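Long-range contacts in Lv-ranaspumin (Lv-RSN-1) (Leptodactylus vastus, PDB 4K83), which probably acts as a surfactant protein of the frog's foam nests, lowering surface tension at the air-water interface and stabilising the foam: residues 18-23 with 101-106; 114-119 with 204-209; 151-156 with 182-187. All blocks are in the same frame, centred on the assembly; numbering follows the deposited sequence.

Interaction 1 (18-23 with 101-106); sequences CLTKAL and KELKID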
loop_
_atom_site.group_PDB
_atom_site.type_symbol
_atom_site.label_atom_id
_atom_site.label_comp_id
_atom_site.label_asym_id
_atom_site.label_seq_id
_atom_site.Cartn_x
_atom_site.Cartn_y
_atom_site.Cartn_z
ATOM N N CYS A 18 19.526 10.103 -7.044
ATOM C CA CYS A 18 18.494 10.718 -6.207
ATOM C C CYS A 18 17.610 9.634 -5.589
ATOM O O CYS A 18 17.361 9.639 -4.385
ATOM C CB CYS A 18 17.635 11.702 -7.009
ATOM S SG CYS A 18 16.445 12.637 -5.977
ATOM N N LEU A 19 17.145 8.710 -6.426
ATOM C CA LEU A 19 16.318 7.590 -5.966
ATOM C C LEU A 19 17.060 6.733 -4.946
ATOM O O LEU A 19 16.520 6.391 -3.889
ATOM C CB LEU A 19 15.874 6.736 -7.156
ATOM C CG LEU A 19 15.057 5.481 -6.835
ATOM C CD1 LEU A 19 13.874 5.812 -5.937
ATOM C CD2 LEU A 19 14.589 4.824 -8.117
ATOM N N THR A 20 18.305 6.398 -5.267
ATOM C CA THR A 20 19.154 5.632 -4.361
ATOM C C THR A 20 19.267 6.304 -2.986
ATOM O O THR A 20 19.136 5.649 -1.954
ATOM C CB THR A 20 20.555 5.395 -4.976
ATOM O OG1 THR A 20 20.411 4.754 -6.249
ATOM C CG2 THR A 20 21.400 4.513 -4.074
ATOM N N LYS A 21 19.480 7.617 -2.974
ATOM C CA LYS A 21 19.592 8.342 -1.708
ATOM C C LYS A 21 18.259 8.387 -0.961
ATOM O O LYS A 21 18.214 8.182 0.249
ATOM C CB LYS A 21 20.117 9.768 -1.923
ATOM C CG LYS A 21 20.552 10.465 -0.629
ATOM C CD LYS A 21 21.050 11.884 -0.882
ATOM C CE LYS A 21 21.858 12.417 0.299
ATOM N NZ LYS A 21 21.071 12.496 1.560
ATOM N N ALA A 22 17.183 8.663 -1.693
ATOM C CA ALA A 22 15.848 8.750 -1.104
ATOM C C ALA A 22 15.425 7.435 -0.445
ATOM O O ALA A 22 14.796 7.441 0.613
ATOM C CB ALA A 22 14.842 9.162 -2.149
ATOM N N LEU A 23 15.778 6.319 -1.080
ATOM C CA LEU A 23 15.475 4.989 -0.559
ATOM C C LEU A 23 16.160 4.734 0.778
ATOM O O LEU A 23 15.546 4.218 1.717
ATOM C CB LEU A 23 15.889 3.915 -1.566
ATOM C CG LEU A 23 14.957 3.730 -2.762
ATOM C CD1 LEU A 23 15.617 2.856 -3.807
ATOM C CD2 LEU A 23 13.629 3.114 -2.308
ATOM N N LYS A 101 14.801 -3.301 -8.516
ATOM C CA LYS A 101 15.463 -4.587 -8.339
ATOM C C LYS A 101 16.966 -4.433 -8.560
ATOM O O LYS A 101 17.776 -4.998 -7.825
ATOM C CB LYS A 101 14.897 -5.619 -9.311
ATOM C CG LYS A 101 13.495 -6.103 -8.986
ATOM C CD LYS A 101 13.001 -7.025 -10.093
ATOM C CE LYS A 101 11.636 -7.602 -9.804
ATOM N NZ LYS A 101 10.979 -8.106 -11.052
ATOM N N GLU A 102 17.326 -3.649 -9.574
ATOM C CA GLU A 102 18.728 -3.368 -9.862
ATOM C C GLU A 102 19.405 -2.668 -8.684
ATOM O O GLU A 102 20.603 -2.843 -8.457
ATOM C CB GLU A 102 18.868 -2.545 -11.149
ATOM C CG GLU A 102 18.504 -3.319 -12.423
ATOM C CD GLU A 102 18.745 -2.526 -13.693
ATOM O OE1 GLU A 102 19.232 -1.379 -13.597
ATOM O OE2 GLU A 102 18.443 -3.048 -14.790
ATOM N N LEU A 103 18.632 -1.890 -7.925
ATOM C CA LEU A 103 19.140 -1.232 -6.723
ATOM C C LEU A 103 19.095 -2.146 -5.506
ATOM O O LEU A 103 19.384 -1.722 -4.389
ATOM C CB LEU A 103 18.377 0.061 -6.438
ATOM C CG LEU A 103 18.577 1.162 -7.485
ATOM C CD1 LEU A 103 17.835 2.436 -7.101
ATOM C CD2 LEU A 103 20.066 1.441 -7.663
ATOM N N LYS A 104 18.735 -3.400 -5.743
ATOM C CA LYS A 104 18.789 -4.433 -4.718
ATOM C C LYS A 104 17.865 -4.138 -3.538
ATOM O O LYS A 104 18.233 -4.368 -2.389
ATOM C CB LYS A 104 20.230 -4.618 -4.232
ATOM C CG LYS A 104 21.241 -4.757 -5.355
ATOM C CD LYS A 104 20.946 -5.977 -6.213
ATOM C CE LYS A 104 22.010 -6.167 -7.295
ATOM N NZ LYS A 104 21.960 -7.546 -7.853
ATOM N N ILE A 105 16.672 -3.622 -3.826
ATOM C CA ILE A 105 15.680 -3.399 -2.778
ATOM C C ILE A 105 15.331 -4.718 -2.098
ATOM O O ILE A 105 15.499 -5.792 -2.681
ATOM C CB ILE A 105 14.374 -2.803 -3.334
ATOM C CG1 ILE A 105 13.786 -3.723 -4.407
ATOM C CG2 ILE A 105 14.613 -1.418 -3.877
ATOM C CD1 ILE A 105 12.281 -3.744 -4.441
ATOM N N ASP A 106 14.831 -4.618 -0.872
ATOM C CA ASP A 106 14.400 -5.782 -0.101
ATOM C C ASP A 106 13.121 -6.319 -0.734
ATOM O O ASP A 106 12.054 -5.714 -0.600
ATOM C CB ASP A 106 14.160 -5.366 1.358
ATOM C CG ASP A 106 13.850 -6.553 2.276
ATOM O OD1 ASP A 106 13.384 -7.591 1.769
ATOM O OD2 ASP A 106 14.075 -6.438 3.504
#

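Interaction 2 (114-119 with 204-209); sequences CDVTKK and LVLCPN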
loop_
_atom_site.group_PDB
_atom_site.type_symbol
_atom_site.label_atom_id
_atom_site.label_comp_id
_atom_site.label_asym_id
_atom_site.label_seq_id
_atom_site.Cartn_x
_atom_site.Cartn_y
_atom_site.Cartn_z
ATOM N N CYS A 114 3.076 -5.763 -1.908
ATOM C CA CYS A 114 2.300 -6.067 -3.103
ATOM C C CYS A 114 1.131 -6.981 -2.725
ATOM O O CYS A 114 0.014 -6.795 -3.196
ATOM C CB CYS A 114 3.175 -6.714 -4.175
ATOM S SG CYS A 114 2.543 -6.529 -5.863
ATOM N N ASP A 115 1.390 -7.953 -1.856
ATOM C CA ASP A 115 0.319 -8.849 -1.420
ATOM C C ASP A 115 -0.795 -8.108 -0.675
ATOM O O ASP A 115 -1.973 -8.374 -0.910
ATOM C CB ASP A 115 0.872 -9.996 -0.577
ATOM C CG ASP A 115 1.719 -10.966 -1.392
ATOM O OD1 ASP A 115 1.598 -10.973 -2.637
ATOM O OD2 ASP A 115 2.500 -11.730 -0.775
ATOM N N VAL A 116 -0.426 -7.176 0.200
ATOM C CA VAL A 116 -1.425 -6.349 0.884
ATOM C C VAL A 116 -2.217 -5.516 -0.116
ATOM O O VAL A 116 -3.445 -5.419 -0.037
ATOM C CB VAL A 116 -0.799 -5.383 1.907
ATOM C CG1 VAL A 116 -1.849 -4.372 2.404
ATOM C CG2 VAL A 116 -0.217 -6.146 3.084
ATOM N N THR A 117 -1.507 -4.895 -1.041
ATOM C CA THR A 117 -2.165 -4.096 -2.060
ATOM C C THR A 117 -3.164 -4.913 -2.882
ATOM O O THR A 117 -4.286 -4.468 -3.129
ATOM C CB THR A 117 -1.131 -3.439 -2.990
ATOM O OG1 THR A 117 -0.204 -2.711 -2.183
ATOM C CG2 THR A 117 -1.832 -2.497 -3.959
ATOM N N LYS A 118 -2.760 -6.106 -3.300
ATOM C CA LYS A 118 -3.662 -6.988 -4.041
ATOM C C LYS A 118 -4.928 -7.288 -3.242
ATOM O O LYS A 118 -6.052 -7.221 -3.759
ATOM C CB LYS A 118 -2.951 -8.295 -4.395
ATOM C CG LYS A 118 -1.964 -8.186 -5.568
ATOM C CD LYS A 118 -1.167 -9.479 -5.707
ATOM C CE LYS A 118 -0.199 -9.408 -6.877
ATOM N NZ LYS A 118 0.715 -10.585 -6.913
ATOM N N LYS A 119 -4.741 -7.612 -1.968
ATOM C CA LYS A 119 -5.872 -7.920 -1.113
ATOM C C LYS A 119 -6.796 -6.710 -1.026
ATOM O O LYS A 119 -8.009 -6.838 -1.120
ATOM C CB LYS A 119 -5.375 -8.349 0.279
ATOM C CG LYS A 119 -6.395 -9.094 1.126
ATOM C CD LYS A 119 -6.595 -10.511 0.577
ATOM C CE LYS A 119 -7.637 -11.268 1.375
ATOM N NZ LYS A 119 -7.912 -12.596 0.771
ATOM N N LEU A 204 -5.388 -13.139 10.242
ATOM C CA LEU A 204 -4.784 -14.210 9.440
ATOM C C LEU A 204 -4.140 -13.751 8.138
ATOM O O LEU A 204 -3.261 -14.431 7.609
ATOM C CB LEU A 204 -5.827 -15.278 9.100
ATOM C CG LEU A 204 -6.482 -15.891 10.326
ATOM C CD1 LEU A 204 -7.448 -16.983 9.884
ATOM C CD2 LEU A 204 -5.411 -16.420 11.280
ATOM N N VAL A 205 -4.601 -12.634 7.593
ATOM C CA VAL A 205 -4.062 -12.179 6.323
ATOM C C VAL A 205 -3.162 -10.961 6.529
ATOM O O VAL A 205 -1.965 -10.996 6.226
ATOM C CB VAL A 205 -5.160 -11.852 5.276
ATOM C CG1 VAL A 205 -4.506 -11.388 3.966
ATOM C CG2 VAL A 205 -6.017 -13.073 4.997
ATOM N N LEU A 206 -3.727 -9.884 7.054
ATOM C CA LEU A 206 -2.980 -8.613 7.060
ATOM C C LEU A 206 -1.883 -8.547 8.127
ATOM O O LEU A 206 -0.772 -8.091 7.845
ATOM C CB LEU A 206 -3.927 -7.422 7.174
ATOM C CG LEU A 206 -4.896 -7.253 5.996
ATOM C CD1 LEU A 206 -5.833 -6.067 6.289
ATOM C CD2 LEU A 206 -4.178 -7.086 4.658
ATOM N N CYS A 207 -2.180 -8.992 9.345
ATOM C CA CYS A 207 -1.172 -8.940 10.404
ATOM C C CYS A 207 0.128 -9.675 10.043
ATOM O O CYS A 207 1.215 -9.120 10.248
ATOM C CB CYS A 207 -1.726 -9.339 11.770
ATOM S SG CYS A 207 -2.692 -8.019 12.578
ATOM N N PRO A 208 0.037 -10.906 9.490
ATOM C CA PRO A 208 1.272 -11.564 9.029
ATOM C C PRO A 208 2.035 -10.770 7.964
ATOM O O PRO A 208 3.263 -10.754 7.997
ATOM C CB PRO A 208 0.766 -12.875 8.411
ATOM C CG PRO A 208 -0.453 -13.178 9.201
ATOM C CD PRO A 208 -1.114 -11.834 9.454
ATOM N N ASN A 209 1.323 -10.142 7.037
ATOM C CA ASN A 209 1.973 -9.340 6.001
ATOM C C ASN A 209 2.659 -8.106 6.579
ATOM O O ASN A 209 3.786 -7.771 6.196
ATOM C CB ASN A 209 0.949 -8.859 4.971
ATOM C CG ASN A 209 0.682 -9.867 3.855
ATOM O OD1 ASN A 209 1.589 -10.575 3.407
ATOM N ND2 ASN A 209 -0.554 -9.853 3.323
#

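Interaction 3 (151-156 with 182-187); sequences DPELII and IFVKDG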
loop_
_atom_site.group_PDB
_atom_site.type_symbol
_atom_site.label_atom_id
_atom_site.label_comp_id
_atom_site.label_asym_id
_atom_site.label_seq_id
_atom_site.Cartn_x
_atom_site.Cartn_y
_atom_site.Cartn_z
ATOM N N ASP A 151 -2.981 -4.454 24.333
ATOM C CA ASP A 151 -4.164 -4.516 25.181
ATOM C C ASP A 151 -5.429 -4.456 24.337
ATOM O O ASP A 151 -5.737 -3.412 23.753
ATOM C CB ASP A 151 -4.155 -3.364 26.185
ATOM C CG ASP A 151 -5.286 -3.452 27.199
ATOM O OD1 ASP A 151 -6.248 -4.216 26.988
ATOM O OD2 ASP A 151 -5.222 -2.730 28.215
ATOM N N PRO A 152 -6.177 -5.570 24.297
ATOM C CA PRO A 152 -7.400 -5.733 23.503
ATOM C C PRO A 152 -8.414 -4.616 23.712
ATOM O O PRO A 152 -9.060 -4.197 22.751
ATOM C CB PRO A 152 -7.973 -7.057 24.014
ATOM C CG PRO A 152 -6.791 -7.807 24.503
ATOM C CD PRO A 152 -5.877 -6.777 25.089
ATOM N N GLU A 153 -8.552 -4.147 24.948
ATOM C CA GLU A 153 -9.484 -3.065 25.240
ATOM C C GLU A 153 -9.057 -1.778 24.542
ATOM O O GLU A 153 -9.891 -1.035 24.028
ATOM C CB GLU A 153 -9.593 -2.843 26.752
ATOM C CG GLU A 153 -10.041 -4.075 27.541
ATOM C CD GLU A 153 -11.541 -4.340 27.451
ATOM O OE1 GLU A 153 -12.054 -5.126 28.282
ATOM O OE2 GLU A 153 -12.208 -3.771 26.556
ATOM N N LEU A 154 -7.751 -1.527 24.513
ATOM C CA LEU A 154 -7.206 -0.380 23.784
ATOM C C LEU A 154 -7.255 -0.584 22.268
ATOM O O LEU A 154 -7.552 0.342 21.520
ATOM C CB LEU A 154 -5.767 -0.094 24.222
ATOM C CG LEU A 154 -5.634 0.261 25.714
ATOM C CD1 LEU A 154 -4.199 0.634 26.090
ATOM C CD2 LEU A 154 -6.605 1.377 26.088
ATOM N N ILE A 155 -6.958 -1.797 21.815
ATOM C CA ILE A 155 -6.960 -2.063 20.372
ATOM C C ILE A 155 -8.364 -1.941 19.794
ATOM O O ILE A 155 -8.562 -1.407 18.701
ATOM C CB ILE A 155 -6.377 -3.451 20.057
ATOM C CG1 ILE A 155 -4.895 -3.492 20.436
ATOM C CG2 ILE A 155 -6.557 -3.787 18.570
ATOM C CD1 ILE A 155 -4.297 -4.875 20.424
ATOM N N ILE A 156 -9.348 -2.436 20.534
ATOM C CA ILE A 156 -10.727 -2.351 20.092
ATOM C C ILE A 156 -11.167 -0.889 19.917
ATOM O O ILE A 156 -11.960 -0.583 19.039
ATOM C CB ILE A 156 -11.674 -3.137 21.043
ATOM C CG1 ILE A 156 -12.985 -3.498 20.355
ATOM C CG2 ILE A 156 -11.954 -2.361 22.314
ATOM C CD1 ILE A 156 -13.865 -4.379 21.219
ATOM N N ILE A 182 -17.728 -7.156 18.076
ATOM C CA ILE A 182 -16.350 -7.409 18.471
ATOM C C ILE A 182 -16.251 -7.286 19.980
ATOM O O ILE A 182 -16.679 -6.285 20.562
ATOM C CB ILE A 182 -15.376 -6.418 17.787
ATOM C CG1 ILE A 182 -15.458 -6.573 16.263
ATOM C CG2 ILE A 182 -13.965 -6.648 18.270
ATOM C CD1 ILE A 182 -14.796 -5.420 15.477
ATOM N N PHE A 183 -15.690 -8.316 20.602
ATOM C CA PHE A 183 -15.685 -8.433 22.058
ATOM C C PHE A 183 -14.299 -8.749 22.596
ATOM O O PHE A 183 -13.423 -9.225 21.871
ATOM C CB PHE A 183 -16.625 -9.558 22.492
ATOM C CG PHE A 183 -18.027 -9.427 21.975
ATOM C CD1 PHE A 183 -18.954 -8.650 22.648
ATOM C CD2 PHE A 183 -18.425 -10.101 20.830
ATOM C CE1 PHE A 183 -20.254 -8.535 22.180
ATOM C CE2 PHE A 183 -19.726 -10.000 20.359
ATOM C CZ PHE A 183 -20.643 -9.209 21.040
ATOM N N VAL A 184 -14.103 -8.490 23.883
ATOM C CA VAL A 184 -12.957 -9.044 24.579
ATOM C C VAL A 184 -13.473 -10.295 25.271
ATOM O O VAL A 184 -14.458 -10.231 25.993
ATOM C CB VAL A 184 -12.401 -8.067 25.627
ATOM C CG1 VAL A 184 -11.197 -8.672 26.331
ATOM C CG2 VAL A 184 -12.036 -6.747 24.974
ATOM N N LYS A 185 -12.836 -11.430 25.009
ATOM C CA LYS A 185 -13.236 -12.703 25.595
ATOM C C LYS A 185 -12.001 -13.440 26.084
ATOM O O LYS A 185 -11.078 -13.692 25.318
ATOM C CB LYS A 185 -13.962 -13.574 24.570
ATOM C CG LYS A 185 -15.254 -12.986 24.022
ATOM C CD LYS A 185 -16.324 -12.871 25.090
ATOM C CE LYS A 185 -17.690 -12.644 24.465
ATOM N NZ LYS A 185 -18.010 -13.674 23.441
ATOM N N ASP A 186 -11.977 -13.774 27.371
ATOM C CA ASP A 186 -10.826 -14.479 27.927
ATOM C C ASP A 186 -9.507 -13.784 27.545
ATOM O O ASP A 186 -8.522 -14.431 27.197
ATOM C CB ASP A 186 -10.846 -15.947 27.481
ATOM C CG ASP A 186 -9.846 -16.813 28.237
ATOM O OD1 ASP A 186 -9.664 -16.611 29.465
ATOM O OD2 ASP A 186 -9.246 -17.704 27.592
ATOM N N GLY A 187 -9.520 -12.454 27.588
ATOM C CA GLY A 187 -8.314 -11.656 27.432
ATOM C C GLY A 187 -7.883 -11.384 26.000
ATOM O O GLY A 187 -6.893 -10.697 25.767
#

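Interaction 1 (18-23 with 101-106)
L103 reaches helix 14-25 with its CG opposite the carbonyl carbon (chi1 -66°) and its chain extended beyond that, which sets both terminal methyls against T20, while T20 holds OG1 beside its own backbone N (chi1 -56°), an orientation that leaves the hydroxyl oxygen next to those methyls as it bonds back to T16 O. CD1 of L103 lies 3.6 Å from OG1 of T20, and L103 CD2 is equally near, so the oxygen faces the fork between the leucine's two methyls. This is contact without a bond: the hydroxyl spends its hydrogen one turn back in the same helix. CD1 of L103 also meets two leucines. On one flank CD1 of L23 approaches it to 4.0 Å, and the branch carbon CG of L19 stands 4.1 Å from the same methyl, each leucine passing it at a slant. Farther along, I105 CG2 makes a looser touch with L23 CD1 at 4.4 Å. The stretch that delivers these residues is the turn leaving helix 89-102. L103 is the first residue off helical geometry, K104 takes a left-handed backbone conformation, and D106 then caps the next helix, 107-122, through V109 N. L19 also packs on L96 and L99, and both L23 and I105 lean on L100, with L29 of helix 28-42 closing over L19 and L23. No hydrogen bond or salt bridge crosses between 18-23 and 101-106, so the N-terminal helix meets this turn by aliphatic contact, a small hydrophobic patch near the protein surface whose one polar member, T20, is already satisfied within its own helix.

Interaction 2 (114-119 with 204-209)
N209 turns its side chain toward V116, and it can be followed outward one atom at a time. CB comes first and touches most closely, 3.5 Å from V116 CG2. CG passes the same methyl more loosely, at 3.9 Å. In the amide, ND2 lies 3.7 Å from V116 CG2, while D115 CB is near both end atoms, OD1 being marginally the closer at 4.1 Å. The amide thus lies along the flank of helix 107-122 without hydrogen bonding to it, and the asparagine and valine side chains lie alongside, pointing opposite ways. V116 uses its other methyl, CG1, to meet L206 CD2 at 4.2 Å; deeper in, L138 of helix 134-145 backs the valine, and F137 and L141 back the leucine. One turn further on, K119 bends at its second torsion (chi2 73°), which lays the aliphatic chain across V205: its CG, CD and CE all sit 4.1 Å from V205 CG1. The two short helical segments run nearly antiparallel, at 153°, with axes 10.1 Å apart. Helix 196-212 is irregular here, with a wide pi-type turn at 204-206 and a kink at P208, whose nitrogen has no hydrogen to give to the turn before. An alanine in place of N209 would keep the CB contact but is likely to leave V116 CG2 and D115 CB without the amide that covers them. The interface is therefore apolar in substance even where its residues are polar: aspartate and lysine contribute carbons, the asparagine amide lies against carbon atoms, and no hydrogen bond or salt bridge joins the segments.

Interaction 3 (151-156 with 182-187)
I182 opens the strand with its side chain set against I156 of helix 152-165. Its CG2 methyl lies 3.7 Å from I156 CD1, each isoleucine reaching past the other toward the opposite backbone, and its carbonyl O is also close, 3.5 Å from the same CD1. I156 gets there by swinging CG1 away from its backbone N (chi1 -159°). F183 comes next and points away from the helix, its backbone paired with S190 of the neighbouring strand. V184 turns back to the helix and meets two residues. Its CG2 stands 4.2 Å from P152 CB, and the same methyl lies 3.4 Å from OE2 of E153, whose chain bends at its second torsion (chi2 -78°) and lies roughly perpendicular to the valine side chain. D186 and G187 then form the tight two-residue turn of the beta hairpin, both with positive phi in the type I' manner, and the carbonyl O of G187 comes to 3.2 Å from P152 CG. P152 and I155 also rest on L189 in the second strand, so the helix start leans on both strands. That start is fixed by D151, the N-cap residue: its OD1 accepts from E153 N at 3.1 Å, met from above the carboxylate plane. The strand runs almost antiparallel to the helix segment, at 172°. No hydrogen bond spans the two segments. Between them the strand meets the helix through I182 and V184, largely by carbon contact, with the G187 carbonyl at P152, while the E153 carboxylate lies against a methyl and finds no polar partner on the strand segment.

Starting from the N terminus, interaction 1 closes the first loop, as the turn after helix 89-102 comes back against helix 14-25. The next helix, 107-122, carries the first half of interaction 2, so the two contacts follow in series, with centres 23 Å apart. Interaction 2 closes only when the chain returns in helix 196-212, and inside that loop lies interaction 3, which joins the start of helix 152-165 to the hairpin strand 182-185. Interactions 1 and 3 sit on opposite sides of the chain's centre, 40 Å apart between centres. Interaction 2, nearest the middle, ties the central helix 107-122 to the C-terminal one; none of the three touches another.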